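Blue-light receptor of the BLUF-family (Rhodobacter sphaeroides, PDB 2BYC) binds a flavin and probably acts as a blue-light photoreceptor, a BLUF-family sensor captured here in its dark state with flavin mononucleotide bound. Local coordinates at residues A[23-28]-A[71-76]; A[42-47]-A[126-131]. All blocks are in the same frame, centred on the assembly; numbering follows the deposited sequence.

Contact 1. Residues A[23-28]-A[71-76]; sequences IVQIMR and DPRHQE. With FMN (flavin mononucleotide), chain C.
Arg-73 and Ile-26 meet beside the flavin, the guanidinium lying against the CG1 branch of Ile-26 on helix 19-37. Ile-26 CG1 sits 3.2 Å above one face, offset toward the rim, and within 3.3 Å of Arg-73 NH1. At the guanidinium edge, Gln-25 contributes its CB, 3.8 Å from the same NH1, while its NE2 turns back to Ala-21 O. A bend at chi3 (-84°) brings Arg-73 side-on to Asp-71: NE donates to OD1 and NH2 to OD2 (2.7 Å), both on syn lone pairs. Asp-71 OD1 also accepts from Arg-73 N at 2.8 Å, closing an Asx turn, and OD2 receives the ribityl hydroxyl O2' of FMN at 2.9 Å. The CG1 branch of Ile-26 runs on to CD1, 3.6 Å from FMN C8, while CG2 lies against the flavin ring system near C9A. Were Asp-71 an alanine, the guanidinium would probably lose its anionic mate and be free to turn off Ile-26, and O2' would lose this acceptor. Two bonds from Arg-73 hold the guanidinium nearly coplanar with the oxygens they reach, and the ion pair presents one oxygen to the ribityl hydroxyl and a flat cationic face to the aliphatic chain of Ile-26.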
# COMPACT_ATOMS: atom_id res chain seq x y z
N ILE A 23 -7.78 -11.77 1.30
CA ILE A 23 -7.22 -10.79 0.35
C ILE A 23 -8.11 -10.50 -0.86
O ILE A 23 -8.17 -9.35 -1.37
CB ILE A 23 -5.79 -11.17 -0.06
CG1 ILE A 23 -4.82 -10.72 1.02
CG2 ILE A 23 -5.46 -10.43 -1.37
CD1 ILE A 23 -3.54 -11.61 1.23
N VAL A 24 -8.83 -11.50 -1.35
CA VAL A 24 -9.83 -11.24 -2.42
C VAL A 24 -10.90 -10.22 -1.98
O VAL A 24 -11.23 -9.30 -2.74
CB VAL A 24 -10.49 -12.60 -2.91
CG1 VAL A 24 -11.70 -12.37 -3.80
CG2 VAL A 24 -9.49 -13.41 -3.68
N GLN A 25 -11.41 -10.36 -0.77
CA GLN A 25 -12.41 -9.39 -0.29
C GLN A 25 -11.78 -8.01 -0.11
O GLN A 25 -12.40 -7.00 -0.35
CB GLN A 25 -12.98 -9.82 1.06
CG GLN A 25 -13.75 -11.17 1.09
CD GLN A 25 -14.12 -11.75 2.54
OE1 GLN A 25 -15.13 -11.33 3.17
NE2 GLN A 25 -13.36 -12.76 3.01
N ILE A 26 -10.53 -7.96 0.36
CA ILE A 26 -9.88 -6.68 0.52
C ILE A 26 -9.70 -6.05 -0.82
O ILE A 26 -9.82 -4.86 -0.93
CB ILE A 26 -8.54 -6.80 1.22
CG1 ILE A 26 -8.79 -7.19 2.69
CG2 ILE A 26 -7.79 -5.51 1.01
CD1 ILE A 26 -7.58 -7.55 3.46
N MET A 27 -9.33 -6.80 -1.86
CA MET A 27 -9.07 -6.12 -3.17
C MET A 27 -10.32 -5.71 -3.81
O MET A 27 -10.34 -4.72 -4.55
CB MET A 27 -8.26 -7.01 -4.12
CG MET A 27 -6.86 -7.34 -3.63
SD MET A 27 -5.88 -5.93 -3.20
CE MET A 27 -5.63 -5.28 -4.80
N ARG A 28 -11.37 -6.50 -3.60
CA ARG A 28 -12.64 -6.21 -4.19
C ARG A 28 -13.16 -4.90 -3.59
O ARG A 28 -13.49 -3.97 -4.32
CB ARG A 28 -13.59 -7.33 -3.88
CG ARG A 28 -14.97 -7.16 -4.45
CD ARG A 28 -15.76 -8.37 -4.00
NE ARG A 28 -16.99 -8.41 -4.77
CZ ARG A 28 -17.72 -9.51 -4.98
NH1 ARG A 28 -17.35 -10.70 -4.47
NH2 ARG A 28 -18.82 -9.42 -5.72
N ASP A 71 -9.90 -2.32 10.73
CA ASP A 71 -9.98 -3.67 10.17
C ASP A 71 -9.31 -4.80 10.99
O ASP A 71 -8.13 -4.75 11.34
CB ASP A 71 -9.58 -3.65 8.71
CG ASP A 71 -9.97 -4.93 7.98
OD1 ASP A 71 -9.77 -6.02 8.52
OD2 ASP A 71 -10.47 -4.86 6.84
N PRO A 72 -10.09 -5.81 11.34
CA PRO A 72 -9.52 -6.84 12.20
C PRO A 72 -8.50 -7.76 11.53
O PRO A 72 -7.89 -8.57 12.23
CB PRO A 72 -10.74 -7.65 12.61
CG PRO A 72 -11.96 -6.76 12.24
CD PRO A 72 -11.53 -6.01 11.07
N ARG A 73 -8.32 -7.67 10.21
CA ARG A 73 -7.50 -8.64 9.49
C ARG A 73 -6.04 -8.26 9.55
O ARG A 73 -5.20 -8.89 8.87
CB ARG A 73 -8.01 -8.83 8.07
CG ARG A 73 -9.47 -9.41 8.00
CD ARG A 73 -10.00 -9.38 6.61
NE ARG A 73 -10.56 -8.07 6.33
CZ ARG A 73 -11.17 -7.74 5.21
NH1 ARG A 73 -11.34 -8.63 4.22
NH2 ARG A 73 -11.57 -6.48 5.05
N HIS A 74 -5.72 -7.24 10.34
CA HIS A 74 -4.29 -6.91 10.63
C HIS A 74 -4.18 -6.23 11.96
O HIS A 74 -5.15 -5.71 12.42
CB HIS A 74 -3.61 -6.06 9.52
CG HIS A 74 -4.25 -4.73 9.23
ND1 HIS A 74 -3.63 -3.79 8.42
CD2 HIS A 74 -5.43 -4.17 9.59
CE1 HIS A 74 -4.41 -2.73 8.28
NE2 HIS A 74 -5.50 -2.93 8.98
N GLN A 75 -2.99 -6.21 12.54
CA GLN A 75 -2.77 -5.62 13.86
C GLN A 75 -1.46 -4.90 13.91
O GLN A 75 -0.67 -5.01 12.99
CB GLN A 75 -2.68 -6.71 14.94
CG GLN A 75 -1.98 -7.96 14.47
CD GLN A 75 -2.24 -9.21 15.36
OE1 GLN A 75 -3.27 -9.31 16.07
NE2 GLN A 75 -1.29 -10.15 15.34
N GLU A 76 -1.24 -4.20 15.03
CA GLU A 76 -0.02 -3.47 15.28
C GLU A 76 0.23 -2.51 14.12
O GLU A 76 1.29 -2.49 13.55
CB GLU A 76 1.14 -4.43 15.37
CG GLU A 76 1.01 -5.45 16.52
CD GLU A 76 2.18 -6.44 16.54
OE1 GLU A 76 3.34 -6.02 16.23
OE2 GLU A 76 1.93 -7.64 16.83
N1 FMN C . -10.27 -0.94 1.84
C2 FMN C . -10.27 0.04 0.86
O2 FMN C . -11.35 0.53 0.46
N3 FMN C . -9.11 0.48 0.32
C4 FMN C . -7.97 -0.10 0.75
O4 FMN C . -6.94 0.32 0.33
C4A FMN C . -7.95 -1.09 1.73
N5 FMN C . -6.75 -1.65 2.14
C5A FMN C . -6.71 -2.59 3.18
C6 FMN C . -5.52 -3.12 3.62
C7 FMN C . -5.45 -4.10 4.62
C7M FMN C . -4.10 -4.56 5.19
C8 FMN C . -6.63 -4.53 5.19
C8M FMN C . -6.65 -5.54 6.32
C9 FMN C . -7.84 -3.99 4.77
C9A FMN C . -7.88 -3.00 3.74
N10 FMN C . -9.10 -2.46 3.29
C10 FMN C . -9.11 -1.49 2.29
C1' FMN C . -10.42 -3.09 3.61
C2' FMN C . -11.10 -2.00 4.41
O2' FMN C . -10.61 -2.24 5.70
C3' FMN C . -12.64 -2.00 4.37
O3' FMN C . -13.10 -3.08 5.12
C4' FMN C . -13.29 -2.07 3.00
O4' FMN C . -13.13 -0.87 2.21
C5' FMN C . -14.80 -2.26 3.18
O5' FMN C . -15.31 -3.58 2.97
P FMN C . -16.91 -3.61 2.83
O1P FMN C . -17.42 -5.02 2.47
O2P FMN C . -17.42 -3.19 4.20
O3P FMN C . -17.15 -2.58 1.75

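Contact 2. Residues A[42-47]-A[126-131]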
# COMPACT_ATOMS: atom_id res chain seq x y z
N ILE A 42 -0.51 0.79 -3.46
CA ILE A 42 -0.04 -0.57 -3.57
C ILE A 42 -0.11 -1.21 -2.16
O ILE A 42 0.08 -0.54 -1.16
CB ILE A 42 1.43 -0.66 -4.17
CG1 ILE A 42 2.38 0.35 -3.46
CG2 ILE A 42 1.49 -0.34 -5.63
CD1 ILE A 42 3.88 -0.06 -3.34
N LEU A 43 -0.37 -2.51 -2.13
CA LEU A 43 -0.36 -3.27 -0.92
C LEU A 43 0.61 -4.40 -1.04
O LEU A 43 0.54 -5.21 -1.98
CB LEU A 43 -1.71 -3.83 -0.77
CG LEU A 43 -2.10 -4.76 0.38
CD1 LEU A 43 -1.86 -4.10 1.72
CD2 LEU A 43 -3.52 -5.26 0.21
N LEU A 44 1.55 -4.47 -0.11
CA LEU A 44 2.57 -5.50 -0.19
C LEU A 44 2.15 -6.50 0.85
O LEU A 44 1.84 -6.11 1.94
CB LEU A 44 4.00 -4.94 0.07
CG LEU A 44 4.48 -3.82 -0.86
CD1 LEU A 44 3.85 -2.53 -0.63
CD2 LEU A 44 5.87 -3.54 -0.55
N TYR A 45 2.22 -7.78 0.51
CA TYR A 45 1.80 -8.80 1.41
C TYR A 45 2.87 -9.92 1.33
O TYR A 45 3.15 -10.37 0.24
CB TYR A 45 0.40 -9.27 1.06
CG TYR A 45 0.08 -10.59 1.72
CD1 TYR A 45 -0.20 -10.68 3.08
CD2 TYR A 45 0.11 -11.76 0.96
CE1 TYR A 45 -0.47 -11.93 3.68
CE2 TYR A 45 -0.16 -12.97 1.52
CZ TYR A 45 -0.42 -13.06 2.85
OH TYR A 45 -0.66 -14.35 3.34
N ASN A 46 3.47 -10.34 2.46
CA ASN A 46 4.58 -11.36 2.39
C ASN A 46 4.21 -12.53 3.24
O ASN A 46 5.03 -13.42 3.45
CB ASN A 46 5.89 -10.78 2.93
CG ASN A 46 5.84 -10.46 4.43
OD1 ASN A 46 6.82 -10.10 5.03
ND2 ASN A 46 4.71 -10.56 5.00
N GLY A 47 2.97 -12.53 3.70
CA GLY A 47 2.49 -13.62 4.52
C GLY A 47 2.52 -13.30 6.00
O GLY A 47 1.89 -14.00 6.77
N ARG A 126 10.54 2.79 -5.43
CA ARG A 126 11.35 2.89 -6.61
C ARG A 126 11.27 1.62 -7.44
O ARG A 126 11.04 1.64 -8.63
CB ARG A 126 12.80 3.11 -6.16
CG ARG A 126 13.81 3.39 -7.24
CD ARG A 126 15.23 3.48 -6.67
NE ARG A 126 15.84 2.17 -6.70
CZ ARG A 126 16.43 1.62 -5.65
NH1 ARG A 126 16.51 2.30 -4.49
NH2 ARG A 126 16.93 0.39 -5.75
N THR A 127 11.47 0.48 -6.82
CA THR A 127 11.56 -0.70 -7.61
C THR A 127 10.21 -1.14 -8.09
O THR A 127 10.06 -1.61 -9.22
CB THR A 127 12.30 -1.81 -6.84
OG1 THR A 127 11.46 -2.36 -5.83
CG2 THR A 127 13.55 -1.27 -6.19
N ILE A 128 9.20 -1.04 -7.23
CA ILE A 128 7.81 -1.31 -7.67
C ILE A 128 7.29 -0.36 -8.76
O ILE A 128 6.85 -0.82 -9.82
CB ILE A 128 6.81 -1.40 -6.47
CG1 ILE A 128 7.42 -2.39 -5.45
CG2 ILE A 128 5.47 -1.83 -7.04
CD1 ILE A 128 6.66 -2.53 -4.10
N ALA A 129 7.34 0.95 -8.52
CA ALA A 129 6.97 1.93 -9.59
C ALA A 129 7.62 1.59 -10.93
O ALA A 129 6.98 1.63 -11.98
CB ALA A 129 7.37 3.36 -9.18
N ALA A 130 8.91 1.24 -10.86
CA ALA A 130 9.71 1.01 -12.04
C ALA A 130 9.28 -0.25 -12.75
O ALA A 130 9.25 -0.29 -13.97
CB ALA A 130 11.19 0.91 -11.68
N SER A 131 8.95 -1.27 -12.00
CA SER A 131 8.48 -2.49 -12.60
C SER A 131 7.22 -2.22 -13.43
O SER A 131 7.14 -2.60 -14.59
CB SER A 131 8.26 -3.59 -11.53
OG SER A 131 7.14 -4.42 -11.85
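Strand 40-45 of the mixed BLUF-domain sheet packs here against the C-terminal helix 120-131, a buried strand-to-helix contact made by aliphatic side chains alone. One methyl group carries it: Ile-128 CD1 lies 3.8 Å from Ile-42 CD1 and likewise 3.8 Å from Leu-44 CD2, and it meets both side chains tip to tip. Ile-42 and Leu-44 are two residues apart on the strand, so their side chains leave the same face of the sheet, and the helix residue reaches to both. Ile-128 is extended along CG1 to CD1 (chi2 174°), which makes CD1 the outermost atom of its side chain; in Ile-42, chi1 of 48° sends the CG1-CD1 branch toward the helix. The backbones stay well apart, the nearest CA atoms, those of Ile-42 and Ile-128, being 8.9 Å from each other. No hydrogen bond crosses the interface, and only 122 Å² is buried in total, so the evidence is for a small apolar contact at the ends of three side chains. Strand 40-45 is itself held between strand 49-55, antiparallel, and strand 96-98, parallel. Phe-90 beside Ile-42 and Leu-113 beside Leu-44 extend the apolar surroundings. Leu-43 and Tyr-45 point the other way, Tyr-45 meeting helix 19-37 at Pro-19, so helix 120-131 lies on the sheet face away from helix 19-37 and the flavin pocket it lines.

In the fold
From the N terminus, strand 5-14 leads into helix 19-37, whose residues 23-28 open contact 1. Strand 40-45, the first half of contact 2, follows before contact 1 closes at 71-76, a loop with 42 residues between its segments. Contact 2 closes only at 126-131, after 78 intervening residues, so the two loops cross rather than nest. Their centres are about 17 Å apart, yet they touch: Ile-23 CD1 packs 3.7 Å from Tyr-45 CE2, and Met-27 SD lies 4.2 Å from Leu-43 CD2. Contact 1 joins helix 19-37 to the turn entering strand 74-75, whereas contact 2 brings the C-terminal helix onto strand 40-45 of the same sheet.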